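Local coordinates for AT5G66160 protein (Arabidopsis thaliana, PDB 7BVW), which probably acts as a sorting receptor that carries proteins to the protein storage vacuole, its zinc-binding RING-H2 domain working as an E3 ligase, at residues N56-D59 with S60-K64. Sequence-based numbering, arbitrary orientation.
Sequences NCID and SWLTK. With ZN (zinc ion), chain C.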
loop_
_atom_site.group_PDB
_atom_site.type_symbol
_atom_site.label_atom_id
_atom_site.label_comp_id
_atom_site.label_asym_id
_atom_site.label_seq_id
_atom_site.Cartn_x
_atom_site.Cartn_y
_atom_site.Cartn_z
ATOM N N ASN A 56 -4.673 1.185 -5.664
ATOM C CA ASN A 56 -6.085 1.406 -5.366
ATOM C C ASN A 56 -6.521 0.650 -4.117
ATOM O O ASN A 56 -7.392 1.118 -3.374
ATOM C CB ASN A 56 -6.944 0.994 -6.561
ATOM C CG ASN A 56 -6.976 2.048 -7.642
ATOM O OD1 ASN A 56 -6.755 3.228 -7.379
ATOM N ND2 ASN A 56 -7.267 1.629 -8.868
ATOM N N CYS A 57 -5.933 -0.521 -3.868
ATOM C CA CYS A 57 -6.349 -1.327 -2.725
ATOM C C CYS A 57 -5.928 -0.684 -1.409
ATOM O O CYS A 57 -6.741 -0.542 -0.488
ATOM C CB CYS A 57 -5.777 -2.739 -2.843
ATOM S SG CYS A 57 -6.561 -3.735 -4.124
ATOM N N ILE A 58 -4.658 -0.284 -1.299
ATOM C CA ILE A 58 -4.171 0.277 -0.043
ATOM C C ILE A 58 -4.726 1.680 0.178
ATOM O O ILE A 58 -4.965 2.083 1.325
ATOM C CB ILE A 58 -2.629 0.252 -0.003
ATOM C CG1 ILE A 58 -2.118 0.632 1.390
ATOM C CG2 ILE A 58 -2.036 1.169 -1.072
ATOM C CD1 ILE A 58 -2.589 -0.315 2.480
ATOM N N ASP A 59 -4.946 2.441 -0.899
ATOM C CA ASP A 59 -5.570 3.754 -0.762
ATOM C C ASP A 59 -6.958 3.629 -0.148
ATOM O O ASP A 59 -7.328 4.396 0.749
ATOM C CB ASP A 59 -5.645 4.450 -2.120
ATOM C CG ASP A 59 -4.305 4.995 -2.572
ATOM O OD1 ASP A 59 -3.294 4.751 -1.878
ATOM O OD2 ASP A 59 -4.265 5.674 -3.620
ATOM N N SER A 60 -7.735 2.651 -0.614
ATOM C CA SER A 60 -9.061 2.419 -0.055
ATOM C C SER A 60 -8.975 2.043 1.416
ATOM O O SER A 60 -9.757 2.531 2.240
ATOM C CB SER A 60 -9.773 1.324 -0.850
ATOM O OG SER A 60 -10.841 0.769 -0.104
ATOM N N TRP A 61 -8.025 1.172 1.763
ATOM C CA TRP A 61 -7.909 0.706 3.142
ATOM C C TRP A 61 -7.543 1.847 4.083
ATOM O O TRP A 61 -8.131 1.992 5.159
ATOM C CB TRP A 61 -6.871 -0.412 3.234
ATOM C CG TRP A 61 -6.573 -0.813 4.646
ATOM C CD1 TRP A 61 -5.486 -0.457 5.390
ATOM C CD2 TRP A 61 -7.386 -1.635 5.492
ATOM N NE1 TRP A 61 -5.566 -1.012 6.644
ATOM C CE2 TRP A 61 -6.722 -1.742 6.731
ATOM C CE3 TRP A 61 -8.604 -2.296 5.320
ATOM C CZ2 TRP A 61 -7.237 -2.481 7.793
ATOM C CZ3 TRP A 61 -9.115 -3.029 6.374
ATOM C CH2 TRP A 61 -8.432 -3.114 7.597
ATOM N N LEU A 62 -6.573 2.670 3.690
ATOM C CA LEU A 62 -6.056 3.696 4.589
ATOM C C LEU A 62 -6.991 4.893 4.717
ATOM O O LEU A 62 -6.968 5.576 5.748
ATOM C CB LEU A 62 -4.674 4.160 4.118
ATOM C CG LEU A 62 -3.527 3.154 4.253
ATOM C CD1 LEU A 62 -2.202 3.777 3.829
ATOM C CD2 LEU A 62 -3.449 2.636 5.681
ATOM N N THR A 63 -7.808 5.173 3.701
ATOM C CA THR A 63 -8.686 6.337 3.753
ATOM C C THR A 63 -10.067 6.018 4.311
ATOM O O THR A 63 -10.743 6.919 4.822
ATOM C CB THR A 63 -8.843 6.955 2.358
ATOM O OG1 THR A 63 -9.370 5.979 1.451
ATOM C CG2 THR A 63 -7.501 7.447 1.840
ATOM N N LYS A 64 -10.499 4.762 4.233
ATOM C CA LYS A 64 -11.851 4.395 4.627
ATOM C C LYS A 64 -11.928 3.444 5.813
ATOM O O LYS A 64 -12.889 3.522 6.581
ATOM C CB LYS A 64 -12.592 3.762 3.441
ATOM C CG LYS A 64 -12.795 4.699 2.257
ATOM C CD LYS A 64 -13.559 4.016 1.132
ATOM C CE LYS A 64 -13.678 4.926 -0.083
ATOM N NZ LYS A 64 -14.410 4.265 -1.199
HETATM ZN ZN ZN C . -5.059 -5.494 -4.573
#
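Asn56, Cys57, Ile58 and Asp59 each offer their backbone carbonyl to the N-H four residues on, from Ser60 to Thr63, and so run one turn of helix 55-65 into the next. The shortest of these i to i+4 bonds joins Leu62 N to Ile58 O at 2.9 Å. At the first, Ser60 N stands 38° out of the plane of the Asn56 carbonyl. The turn around 61-64 is wider, of pi type.

Asp59 O carries a second bond: Thr63 OG1 donates to it at 2.7 Å, arriving from the face opposite to that used by Thr63 N. The hydroxyl bends back to the preceding turn because OG1 sits between the backbone N and the carbonyl carbon (chi1 58°). The Asp59 carboxylate turns elsewhere, to a salt bridge with Arg45 of strand 43-46.

On the buried side, Ile58 holds CG1 anti to its backbone N (chi1 -171°), which directs this branch toward the next turn; CD1 at its end lies 4.1 Å from Trp61 CD1, obliquely to the indole. The same branch meets Leu62, with CG1 4.0 Å from Leu62 CD1. The indole N-H bonds to Ser68 O.

Cys57 SG binds zinc at 2.4 Å, completing a site with Cys31, Cys34 and His54. In this RING-H2 finger, one helix thus combines a metal ligand with apolar side chains, Ile58 and Trp61 against Pro70 and Leu62 against Val11 of helix 8-11, while Asp59 O accepts both Thr63 donors, so the hydroxyl's proton is used within the helix itself.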